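PDB 4G2C: DyP2 from Amycolatopsis sp. ATCC 39116, which probably uses hydrogen peroxide at its haem to oxidise dyes and other substrates, acting as a multifunctional peroxidase of a lignin-reactive bacterium. Local coordinates for residues L70-G75 / A191-V196; A139-A144 / G478-F483; G89-A94 / P485-L490. All blocks are in the same frame, centred on the assembly; numbering follows the deposited sequence.

Contact 1 of 3, residues L70-G75 / A191-V196; sequences LFLGFG and ASVTVV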
ATOM      1  N   LEU A  70      -5.269   2.307 -15.930  1.00 25.44           N
ATOM      2  CA  LEU A  70      -6.328   2.779 -16.817  1.00 25.58           C
ATOM      3  C   LEU A  70      -7.671   2.736 -16.106  1.00 25.03           C
ATOM      4  O   LEU A  70      -8.114   1.676 -15.678  1.00 26.75           O
ATOM      5  CB  LEU A  70      -6.384   1.924 -18.082  1.00 27.55           C
ATOM      6  CG  LEU A  70      -5.170   1.933 -19.023  1.00 33.19           C
ATOM      7  CD1 LEU A  70      -5.397   0.959 -20.172  1.00 35.17           C
ATOM      8  CD2 LEU A  70      -4.882   3.340 -19.558  1.00 27.37           C
ATOM      9  N   PHE A  71      -8.304   3.893 -15.954  1.00 24.19           N
ATOM     10  CA  PHE A  71      -9.649   3.960 -15.402  1.00 26.28           C
ATOM     11  C   PHE A  71     -10.650   4.017 -16.542  1.00 27.46           C
ATOM     12  O   PHE A  71     -10.480   4.788 -17.484  1.00 29.73           O
ATOM     13  CB  PHE A  71      -9.796   5.169 -14.488  1.00 25.99           C
ATOM     14  CG  PHE A  71      -8.779   5.205 -13.384  1.00 30.05           C
ATOM     15  CD1 PHE A  71      -8.791   4.239 -12.379  1.00 26.71           C
ATOM     16  CD2 PHE A  71      -7.803   6.183 -13.356  1.00 24.42           C
ATOM     17  CE1 PHE A  71      -7.854   4.258 -11.364  1.00 25.05           C
ATOM     18  CE2 PHE A  71      -6.851   6.200 -12.349  1.00 30.16           C
ATOM     19  CZ  PHE A  71      -6.876   5.239 -11.349  1.00 27.34           C
ATOM     20  N   LEU A  72     -11.679   3.184 -16.467  1.00 26.13           N
ATOM     21  CA  LEU A  72     -12.604   3.010 -17.585  1.00 25.17           C
ATOM     22  C   LEU A  72     -14.008   3.480 -17.235  1.00 28.41           C
ATOM     23  O   LEU A  72     -14.376   3.548 -16.052  1.00 28.90           O
ATOM     24  CB  LEU A  72     -12.658   1.541 -17.985  1.00 22.58           C
ATOM     25  CG  LEU A  72     -11.325   0.837 -18.252  1.00 26.33           C
ATOM     26  CD1 LEU A  72     -11.566  -0.599 -18.683  1.00 20.43           C
ATOM     27  CD2 LEU A  72     -10.475   1.585 -19.279  1.00 25.74           C
ATOM     28  N   GLY A  73     -14.785   3.800 -18.272  1.00 33.18           N
ATOM     29  CA  GLY A  73     -16.213   4.077 -18.148  1.00 27.44           C
ATOM     30  C   GLY A  73     -16.981   3.150 -19.082  1.00 31.44           C
ATOM     31  O   GLY A  73     -16.572   2.953 -20.216  1.00 31.63           O
ATOM     32  N   PHE A  74     -18.073   2.563 -18.601  1.00 28.84           N
ATOM     33  CA  PHE A  74     -18.880   1.655 -19.401  1.00 31.70           C
ATOM     34  C   PHE A  74     -20.051   2.382 -20.068  1.00 37.13           C
ATOM     35  O   PHE A  74     -21.021   2.758 -19.402  1.00 34.94           O
ATOM     36  CB  PHE A  74     -19.422   0.504 -18.534  1.00 32.00           C
ATOM     37  CG  PHE A  74     -18.352  -0.410 -17.987  1.00 32.34           C
ATOM     38  CD1 PHE A  74     -17.085  -0.449 -18.563  1.00 28.65           C
ATOM     39  CD2 PHE A  74     -18.616  -1.234 -16.896  1.00 31.44           C
ATOM     40  CE1 PHE A  74     -16.092  -1.294 -18.067  1.00 28.69           C
ATOM     41  CE2 PHE A  74     -17.641  -2.080 -16.387  1.00 30.32           C
ATOM     42  CZ  PHE A  74     -16.370  -2.114 -16.973  1.00 33.87           C
ATOM     43  N   GLY A  75     -19.961   2.565 -21.385  1.00 39.22           N
ATOM     44  CA  GLY A  75     -21.039   3.167 -22.160  1.00 39.76           C
ATOM     45  C   GLY A  75     -22.210   2.240 -22.464  1.00 37.14           C
ATOM     46  O   GLY A  75     -23.352   2.692 -22.571  1.00 41.08           O
ATOM     47  N   ALA A 191     -15.723   1.006 -28.572  1.00 39.72           N
ATOM     48  CA  ALA A 191     -15.846   2.453 -28.431  1.00 35.58           C
ATOM     49  C   ALA A 191     -16.663   2.900 -27.213  1.00 37.90           C
ATOM     50  O   ALA A 191     -16.460   4.004 -26.698  1.00 41.23           O
ATOM     51  CB  ALA A 191     -16.420   3.048 -29.700  1.00 41.60           C
ATOM     52  N   SER A 192     -17.577   2.051 -26.749  1.00 33.71           N
ATOM     53  CA  SER A 192     -18.404   2.379 -25.581  1.00 34.78           C
ATOM     54  C   SER A 192     -17.689   2.146 -24.242  1.00 39.62           C
ATOM     55  O   SER A 192     -18.269   2.363 -23.166  1.00 31.54           O
ATOM     56  CB  SER A 192     -19.661   1.527 -25.589  1.00 36.79           C
ATOM     57  OG  SER A 192     -19.297   0.167 -25.508  1.00 37.41           O
ATOM     58  N   VAL A 193     -16.457   1.649 -24.307  1.00 36.12           N
ATOM     59  CA  VAL A 193     -15.638   1.533 -23.108  1.00 36.31           C
ATOM     60  C   VAL A 193     -14.589   2.615 -23.216  1.00 30.55           C
ATOM     61  O   VAL A 193     -13.611   2.475 -23.939  1.00 29.99           O
ATOM     62  CB  VAL A 193     -14.964   0.157 -22.967  1.00 32.31           C
ATOM     63  CG1 VAL A 193     -13.967   0.174 -21.811  1.00 30.81           C
ATOM     64  CG2 VAL A 193     -16.013  -0.934 -22.748  1.00 32.54           C
ATOM     65  N   THR A 194     -14.825   3.712 -22.518  1.00 24.75           N
ATOM     66  CA  THR A 194     -13.925   4.840 -22.586  1.00 27.78           C
ATOM     67  C   THR A 194     -12.854   4.773 -21.505  1.00 35.19           C
ATOM     68  O   THR A 194     -13.031   4.157 -20.440  1.00 30.02           O
ATOM     69  CB  THR A 194     -14.686   6.160 -22.470  1.00 28.42           C
ATOM     70  OG1 THR A 194     -15.566   6.092 -21.341  1.00 36.37           O
ATOM     71  CG2 THR A 194     -15.520   6.407 -23.744  1.00 33.75           C
ATOM     72  N   VAL A 195     -11.729   5.396 -21.812  1.00 29.85           N
ATOM     73  CA  VAL A 195     -10.700   5.625 -20.833  1.00 28.97           C
ATOM     74  C   VAL A 195     -10.894   7.012 -20.243  1.00 30.46           C
ATOM     75  O   VAL A 195     -10.619   8.008 -20.905  1.00 32.64           O
ATOM     76  CB  VAL A 195      -9.333   5.577 -21.494  1.00 27.40           C
ATOM     77  CG1 VAL A 195      -8.256   5.821 -20.453  1.00 33.49           C
ATOM     78  CG2 VAL A 195      -9.151   4.246 -22.199  1.00 23.81           C
ATOM     79  N   VAL A 196     -11.364   7.086 -19.004  1.00 30.91           N
ATOM     80  CA  VAL A 196     -11.626   8.380 -18.393  1.00 28.27           C
ATOM     81  C   VAL A 196     -10.385   8.956 -17.739  1.00 31.41           C
ATOM     82  O   VAL A 196     -10.363  10.133 -17.369  1.00 36.23           O
ATOM     83  CB  VAL A 196     -12.744   8.298 -17.335  1.00 39.66           C
ATOM     84  CG1 VAL A 196     -13.739   7.196 -17.683  1.00 33.42           C
ATOM     85  CG2 VAL A 196     -12.158   8.065 -15.956  1.00 34.44           C
TER
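L72 fits between V193 and V195 on one face of an antiparallel strand pair, its side chain running aslant to both valines. The two branches of the leucine divide the work: L72 CD1 meets V193 CG1 at 4.0 Å, while L72 CD2 meets V195 CG2 at 4.2 Å. F74 lies on this same face, where CD1 of its ring borders V193 CG2 at 4.3 Å. On the opposite face, F71 CB touches V196 CG2 at 4.0 Å, and the other valine branch, V196 CG1, sits 3.6 Å from G73 N. That methyl and T194 OG1 press close to G73, where a CB would be a tight fit.

Backbone bonds then form the polar edge. G73 and T194 pair in both directions, with G73 N to T194 O at 2.8 Å and T194 N to G73 O at 3.0 Å; T194 OG1 adds a weak bond to G73 O. V196 N gives to F71 O at 2.9 Å. Because V196 has a near-helical backbone (psi -12°) and F71 also bonds to G197, this end is consistent with a beta bulge.

The pair belongs to the sheet of the DyP alpha+beta barrel domain. Strand 166-172 flanks strand 66-74, with L168 against L70 and L72; F83 of helix 77-88 covers L72 and V193, and helix 121-127 packs on F74.

Contact 2 of 3, residues A139-A144 / G478-F483; sequences AGAKAA and GGEYFF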
ATOM      1  N   ALA A 139     -20.510   2.646  -1.291  1.00 26.25           N
ATOM      2  CA  ALA A 139     -20.675   4.096  -1.260  1.00 28.64           C
ATOM      3  C   ALA A 139     -19.685   4.808  -2.171  1.00 28.93           C
ATOM      4  O   ALA A 139     -19.994   5.862  -2.718  1.00 28.78           O
ATOM      5  CB  ALA A 139     -20.543   4.616   0.170  1.00 27.73           C
ATOM      6  N   GLY A 140     -18.485   4.237  -2.311  1.00 28.68           N
ATOM      7  CA  GLY A 140     -17.456   4.817  -3.156  1.00 21.89           C
ATOM      8  C   GLY A 140     -16.547   5.759  -2.385  1.00 24.64           C
ATOM      9  O   GLY A 140     -16.937   6.311  -1.358  1.00 24.71           O
ATOM     10  N   ALA A 141     -15.327   5.943  -2.881  1.00 23.48           N
ATOM     11  CA  ALA A 141     -14.360   6.801  -2.213  1.00 22.20           C
ATOM     12  C   ALA A 141     -14.802   8.272  -2.125  1.00 23.72           C
ATOM     13  O   ALA A 141     -14.437   8.970  -1.183  1.00 22.44           O
ATOM     14  CB  ALA A 141     -12.986   6.684  -2.880  1.00 21.98           C
ATOM     15  N   LYS A 142     -15.570   8.756  -3.098  1.00 24.67           N
ATOM     16  CA  LYS A 142     -16.034  10.144  -3.010  1.00 23.47           C
ATOM     17  C   LYS A 142     -16.859  10.359  -1.740  1.00 27.63           C
ATOM     18  O   LYS A 142     -16.856  11.453  -1.178  1.00 30.08           O
ATOM     19  CB  LYS A 142     -16.857  10.549  -4.221  1.00 22.76           C
ATOM     20  CG  LYS A 142     -16.098  10.550  -5.524  1.00 24.71           C
ATOM     21  CD  LYS A 142     -17.049  10.795  -6.687  1.00 23.26           C
ATOM     22  CE  LYS A 142     -16.276  10.899  -7.987  1.00 27.66           C
ATOM     23  NZ  LYS A 142     -16.096   9.559  -8.614  1.00 30.49           N
ATOM     24  N   ALA A 143     -17.556   9.315  -1.289  1.00 24.11           N
ATOM     25  CA  ALA A 143     -18.399   9.406  -0.092  1.00 24.38           C
ATOM     26  C   ALA A 143     -17.605   9.275   1.196  1.00 26.82           C
ATOM     27  O   ALA A 143     -18.124   9.540   2.272  1.00 24.31           O
ATOM     28  CB  ALA A 143     -19.487   8.337  -0.122  1.00 27.95           C
ATOM     29  N   ALA A 144     -16.352   8.844   1.078  1.00 27.60           N
ATOM     30  CA  ALA A 144     -15.498   8.619   2.234  1.00 25.28           C
ATOM     31  C   ALA A 144     -14.773   9.905   2.649  1.00 27.34           C
ATOM     32  O   ALA A 144     -14.105   9.951   3.668  1.00 23.83           O
ATOM     33  CB  ALA A 144     -14.496   7.531   1.906  1.00 24.64           C
ATOM     34  N   GLY A 478      -7.081  12.298  -5.513  1.00 27.84           N
ATOM     35  CA  GLY A 478      -8.222  11.575  -6.044  1.00 21.65           C
ATOM     36  C   GLY A 478      -7.978  10.075  -5.993  1.00 26.10           C
ATOM     37  O   GLY A 478      -6.832   9.618  -5.990  1.00 22.82           O
ATOM     38  N   GLY A 479      -9.057   9.302  -5.967  1.00 28.56           N
ATOM     39  CA  GLY A 479      -8.947   7.859  -5.855  1.00 27.19           C
ATOM     40  C   GLY A 479     -10.307   7.214  -5.903  1.00 26.74           C
ATOM     41  O   GLY A 479     -11.312   7.925  -6.004  1.00 22.33           O
ATOM     42  N   GLU A 480     -10.350   5.879  -5.838  1.00 23.00           N
ATOM     43  CA  GLU A 480     -11.629   5.150  -5.855  1.00 23.57           C
ATOM     44  C   GLU A 480     -11.487   3.750  -5.268  1.00 23.47           C
ATOM     45  O   GLU A 480     -10.368   3.235  -5.134  1.00 21.41           O
ATOM     46  CB  GLU A 480     -12.195   5.093  -7.292  1.00 24.06           C
ATOM     47  CG  GLU A 480     -13.543   4.388  -7.441  1.00 24.10           C
ATOM     48  CD  GLU A 480     -14.650   4.970  -6.552  1.00 25.31           C
ATOM     49  OE1 GLU A 480     -15.367   5.894  -6.995  1.00 24.96           O
ATOM     50  OE2 GLU A 480     -14.822   4.487  -5.417  1.00 26.63           O
ATOM     51  N   TYR A 481     -12.616   3.134  -4.916  1.00 20.75           N
ATOM     52  CA  TYR A 481     -12.609   1.756  -4.417  1.00 21.65           C
ATOM     53  C   TYR A 481     -13.111   0.782  -5.472  1.00 24.81           C
ATOM     54  O   TYR A 481     -14.082   1.065  -6.173  1.00 23.48           O
ATOM     55  CB  TYR A 481     -13.495   1.599  -3.180  1.00 20.17           C
ATOM     56  CG  TYR A 481     -13.099   2.405  -1.978  1.00 19.75           C
ATOM     57  CD1 TYR A 481     -11.768   2.521  -1.598  1.00 18.51           C
ATOM     58  CD2 TYR A 481     -14.067   3.063  -1.216  1.00 19.34           C
ATOM     59  CE1 TYR A 481     -11.405   3.260  -0.474  1.00 24.26           C
ATOM     60  CE2 TYR A 481     -13.722   3.804  -0.098  1.00 19.71           C
ATOM     61  CZ  TYR A 481     -12.387   3.905   0.274  1.00 22.56           C
ATOM     62  OH  TYR A 481     -12.031   4.641   1.390  1.00 18.99           O
ATOM     63  N   PHE A 482     -12.463  -0.378  -5.547  1.00 25.06           N
ATOM     64  CA  PHE A 482     -12.770  -1.398  -6.549  1.00 21.62           C
ATOM     65  C   PHE A 482     -12.814  -2.807  -5.917  1.00 22.61           C
ATOM     66  O   PHE A 482     -12.501  -2.998  -4.751  1.00 24.70           O
ATOM     67  CB  PHE A 482     -11.688  -1.421  -7.631  1.00 23.66           C
ATOM     68  CG  PHE A 482     -11.486  -0.105  -8.367  1.00 24.66           C
ATOM     69  CD1 PHE A 482     -10.695   0.902  -7.826  1.00 24.05           C
ATOM     70  CD2 PHE A 482     -12.026   0.087  -9.628  1.00 22.82           C
ATOM     71  CE1 PHE A 482     -10.480   2.089  -8.513  1.00 24.95           C
ATOM     72  CE2 PHE A 482     -11.815   1.265 -10.316  1.00 22.77           C
ATOM     73  CZ  PHE A 482     -11.044   2.268  -9.764  1.00 22.32           C
ATOM     74  N   PHE A 483     -13.168  -3.796  -6.717  1.00 24.48           N
ATOM     75  CA  PHE A 483     -13.076  -5.177  -6.310  1.00 21.67           C
ATOM     76  C   PHE A 483     -12.379  -5.903  -7.456  1.00 23.43           C
ATOM     77  O   PHE A 483     -12.803  -5.780  -8.608  1.00 25.59           O
ATOM     78  CB  PHE A 483     -14.488  -5.731  -6.089  1.00 21.88           C
ATOM     79  CG  PHE A 483     -14.525  -7.134  -5.553  1.00 23.63           C
ATOM     80  CD1 PHE A 483     -14.206  -7.394  -4.228  1.00 22.77           C
ATOM     81  CD2 PHE A 483     -14.908  -8.186  -6.362  1.00 20.75           C
ATOM     82  CE1 PHE A 483     -14.247  -8.697  -3.723  1.00 22.60           C
ATOM     83  CE2 PHE A 483     -14.964  -9.487  -5.866  1.00 24.27           C
ATOM     84  CZ  PHE A 483     -14.630  -9.743  -4.543  1.00 23.75           C
TER
HETATM   85  O   HOH W   1     -16.739   7.514  -5.597  1.00 23.03           O
HETATM   86  O   HOH W   2     -13.253   8.842  -8.128  1.00 33.04           O
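E480 reaches A141 through two torsions: CG extends anti to the backbone N (chi1 -179°), then the bend at chi2 (56°) folds the carboxylate back so that OE2 lies between the A141 and Y481 amides. There E480 OE2 takes the A141 amide in a nearly straight bond, A141 N to OE2 3.0 Å, the donor coming from the syn side but 33° out of the carboxylate plane. The anti lone pair of the same oxygen receives the amide of the next residue, Y481 N to E480 OE2 2.6 Å, and the two N-H groups together fix the rotation of the carboxylate. E480 OE1 is tied by a water to K142 N.

Beside the carboxylate, A141 CB sits over the centre of one face of the Y481 ring, 4.1 Å from its centroid in a CH-pi contact. A144 CB touches the far end of that side chain, 3.8 Å from Y481 OH. K142 crosses E480 at about a right angle, yet its NZ stays 4.1 Å from E480 OE1; it bonds instead to Q162 O and to a second water that also holds G479 O.

Helix 135-139 ends at G140, which has a positive phi. The A141 N to E480 OE2 bond and the CH-pi contact tie the barrel-domain loop to C-terminal strand 474-484. An alanine here takes the carboxylate away and would probably leave the A141 and Y481 amides without their shared acceptor and the lysine without its nearby charge. Two amides, a water and a nearby lysine would all be expected to favour an ionised carboxylate on this buried strand.

Contact 3 of 3, residues G89-A94 / P485-L490; sequences GLMKSA and PSLAFL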
ATOM      1  N   GLY A  89      -9.241 -13.496 -21.041  1.00 36.03           N
ATOM      2  CA  GLY A  89      -8.381 -14.265 -21.929  1.00 33.28           C
ATOM      3  C   GLY A  89      -6.909 -13.880 -21.883  1.00 34.62           C
ATOM      4  O   GLY A  89      -6.039 -14.678 -22.226  1.00 38.38           O
ATOM      5  N   LEU A  90      -6.611 -12.656 -21.462  1.00 34.30           N
ATOM      6  CA  LEU A  90      -5.216 -12.218 -21.393  1.00 30.73           C
ATOM      7  C   LEU A  90      -4.629 -12.361 -19.996  1.00 34.16           C
ATOM      8  O   LEU A  90      -3.504 -11.919 -19.735  1.00 41.13           O
ATOM      9  CB  LEU A  90      -5.081 -10.766 -21.853  1.00 30.03           C
ATOM     10  CG  LEU A  90      -5.601 -10.487 -23.271  1.00 38.11           C
ATOM     11  CD1 LEU A  90      -5.475  -9.013 -23.608  1.00 32.26           C
ATOM     12  CD2 LEU A  90      -4.878 -11.364 -24.318  1.00 35.31           C
ATOM     13  N   MET A  91      -5.382 -12.986 -19.100  1.00 33.28           N
ATOM     14  CA  MET A  91      -5.021 -12.982 -17.684  1.00 35.11           C
ATOM     15  C   MET A  91      -4.449 -14.305 -17.198  1.00 29.52           C
ATOM     16  O   MET A  91      -4.942 -15.372 -17.547  1.00 34.09           O
ATOM     17  CB  MET A  91      -6.229 -12.568 -16.837  1.00 27.49           C
ATOM     18  CG  MET A  91      -6.690 -11.150 -17.138  1.00 31.77           C
ATOM     19  SD  MET A  91      -8.240 -10.679 -16.356  1.00 31.82           S
ATOM     20  CE  MET A  91      -7.722 -10.654 -14.633  1.00 28.52           C
ATOM     21  N   LYS A  92      -3.399 -14.225 -16.387  1.00 31.26           N
ATOM     22  CA  LYS A  92      -2.862 -15.410 -15.745  1.00 26.76           C
ATOM     23  C   LYS A  92      -3.401 -15.510 -14.306  1.00 28.67           C
ATOM     24  O   LYS A  92      -3.873 -14.519 -13.736  1.00 24.83           O
ATOM     25  CB  LYS A  92      -1.336 -15.369 -15.779  1.00 28.89           C
ATOM     26  CG  LYS A  92      -0.739 -14.223 -14.976  1.00 27.54           C
ATOM     27  CD  LYS A  92       0.766 -14.106 -15.178  1.00 28.41           C
ATOM     28  CE  LYS A  92       1.365 -13.080 -14.223  1.00 24.53           C
ATOM     29  NZ  LYS A  92       2.693 -12.581 -14.689  1.00 25.53           N
ATOM     30  N   SER A  93      -3.342 -16.705 -13.724  1.00 26.47           N
ATOM     31  CA  SER A  93      -3.888 -16.923 -12.383  1.00 28.17           C
ATOM     32  C   SER A  93      -2.845 -16.660 -11.311  1.00 28.55           C
ATOM     33  O   SER A  93      -1.645 -16.612 -11.587  1.00 27.35           O
ATOM     34  CB  SER A  93      -4.345 -18.367 -12.233  1.00 25.56           C
ATOM     35  OG  SER A  93      -3.243 -19.229 -12.466  1.00 25.84           O
ATOM     36  N   ALA A  94      -3.309 -16.520 -10.079  1.00 25.90           N
ATOM     37  CA  ALA A  94      -2.397 -16.461  -8.952  1.00 24.77           C
ATOM     38  C   ALA A  94      -1.359 -17.576  -9.054  1.00 27.24           C
ATOM     39  O   ALA A  94      -0.148 -17.326  -8.929  1.00 25.53           O
ATOM     40  CB  ALA A  94      -3.160 -16.565  -7.649  1.00 22.40           C
ATOM     41  N   PRO A 485     -12.369  -9.169  -9.038  1.00 26.40           N
ATOM     42  CA  PRO A 485     -13.147 -10.409  -9.006  1.00 24.27           C
ATOM     43  C   PRO A 485     -12.333 -11.600  -9.465  1.00 23.82           C
ATOM     44  O   PRO A 485     -11.214 -11.454  -9.957  1.00 26.15           O
ATOM     45  CB  PRO A 485     -14.276 -10.133 -10.002  1.00 26.27           C
ATOM     46  CG  PRO A 485     -13.694  -9.144 -10.943  1.00 27.06           C
ATOM     47  CD  PRO A 485     -12.771  -8.286 -10.148  1.00 27.30           C
ATOM     48  N   SER A 486     -12.899 -12.787  -9.284  1.00 25.51           N
ATOM     49  CA  SER A 486     -12.239 -14.015  -9.678  1.00 24.13           C
ATOM     50  C   SER A 486     -12.183 -14.116 -11.195  1.00 26.63           C
ATOM     51  O   SER A 486     -13.011 -13.520 -11.903  1.00 25.59           O
ATOM     52  CB  SER A 486     -12.997 -15.209  -9.109  1.00 24.16           C
ATOM     53  OG  SER A 486     -14.279 -15.292  -9.706  1.00 29.65           O
ATOM     54  N   LEU A 487     -11.217 -14.887 -11.695  1.00 27.14           N
ATOM     55  CA  LEU A 487     -11.108 -15.129 -13.134  1.00 27.29           C
ATOM     56  C   LEU A 487     -12.344 -15.819 -13.715  1.00 28.54           C
ATOM     57  O   LEU A 487     -12.774 -15.484 -14.810  1.00 28.42           O
ATOM     58  CB  LEU A 487      -9.846 -15.929 -13.471  1.00 28.00           C
ATOM     59  CG  LEU A 487      -8.512 -15.261 -13.120  1.00 28.75           C
ATOM     60  CD1 LEU A 487      -7.322 -16.135 -13.546  1.00 26.63           C
ATOM     61  CD2 LEU A 487      -8.414 -13.861 -13.701  1.00 27.22           C
ATOM     62  N   ALA A 488     -12.904 -16.777 -12.980  1.00 28.14           N
ATOM     63  CA  ALA A 488     -14.108 -17.479 -13.411  1.00 30.65           C
ATOM     64  C   ALA A 488     -15.286 -16.515 -13.585  1.00 30.53           C
ATOM     65  O   ALA A 488     -16.102 -16.681 -14.488  1.00 31.83           O
ATOM     66  CB  ALA A 488     -14.461 -18.610 -12.433  1.00 26.74           C
ATOM     67  N   PHE A 489     -15.371 -15.501 -12.730  1.00 28.93           N
ATOM     68  CA  PHE A 489     -16.410 -14.495 -12.915  1.00 30.53           C
ATOM     69  C   PHE A 489     -16.226 -13.772 -14.242  1.00 28.76           C
ATOM     70  O   PHE A 489     -17.177 -13.602 -15.008  1.00 30.96           O
ATOM     71  CB  PHE A 489     -16.412 -13.462 -11.789  1.00 27.12           C
ATOM     72  CG  PHE A 489     -17.224 -12.242 -12.116  1.00 32.61           C
ATOM     73  CD1 PHE A 489     -18.613 -12.257 -11.983  1.00 33.14           C
ATOM     74  CD2 PHE A 489     -16.610 -11.090 -12.591  1.00 28.97           C
ATOM     75  CE1 PHE A 489     -19.363 -11.138 -12.299  1.00 30.65           C
ATOM     76  CE2 PHE A 489     -17.353  -9.969 -12.906  1.00 27.24           C
ATOM     77  CZ  PHE A 489     -18.727  -9.992 -12.766  1.00 30.37           C
ATOM     78  N   LEU A 490     -14.998 -13.334 -14.499  1.00 27.54           N
ATOM     79  CA  LEU A 490     -14.704 -12.564 -15.701  1.00 32.27           C
ATOM     80  C   LEU A 490     -14.985 -13.376 -16.978  1.00 33.97           C
ATOM     81  O   LEU A 490     -15.520 -12.845 -17.949  1.00 32.08           O
ATOM     82  CB  LEU A 490     -13.263 -12.055 -15.673  1.00 26.47           C
ATOM     83  CG  LEU A 490     -12.894 -11.095 -14.537  1.00 27.54           C
ATOM     84  CD1 LEU A 490     -11.425 -10.715 -14.603  1.00 26.08           C
ATOM     85  CD2 LEU A 490     -13.775  -9.837 -14.516  1.00 30.92           C
TER
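M91 lies across two leucines of the C-terminal helix, aslant to L487 and at about a right angle to L490. Its sulfur and methyl do most of the touching. The chain runs extended through chi2 and then bends at chi3 (68°), which swings CE round beside L487 CD2. These two methyl carbons are only 3.4 Å apart, closer than ordinary van der Waals contact, and M91 CB backs the same leucine branch at 4.0 Å. L490 comes in with a single branch: L490 CD1 is 3.6 Å from M91 SD and 3.7 Å from M91 CE, so the thioether end is held between two leucines one helical turn apart.

The other branch of L487 turns to the loop backbone. L487 CD1 lies 3.7 Å from S93 CA and 3.8 Å from K92 O, covering the backbone where the loop passes into the next helix. Each segment carries a serine N-cap. S486 OG accepts from F489 N at 3.2 Å at the start of helix 487-491, and S93 OG caps T96 N at the start of helix 94-107. Helix 487-491 thus meets the loop that leads into helix 94-107, the one at the end of the chain and the other in the DyP barrel domain.

K92 sends its CB away from the helix; its ammonium forms a salt bridge with E100 and also bonds H62, T112 and P113. On the sheet side, M91 rests on L115 and V117 of strand 114-119, while E53 of helix 45-53 packs against L487.

Contacts 1 and 2 touch directly, F71 CD1 meeting F482 CZ at 4.0 Å, although their centres are about 17 Å apart. F273 joins them too: its ring meets F71 edge to face, and its backbone bonds to E480. Contact 3 is more remote, its centre about 20 Å from that of contact 1, with nearest atoms about 9 Å apart. It follows contact 2 along the chain instead, strand 474-484 running on into helix 487-491, and contact 2 is nested within the loop that contact 3 closes, since 89-94 precedes 139-144. Contact 2 comes near the haem, with the Y481 side chain about 9 Å away; the manganese is held by E287 and E313, outside all three contacts.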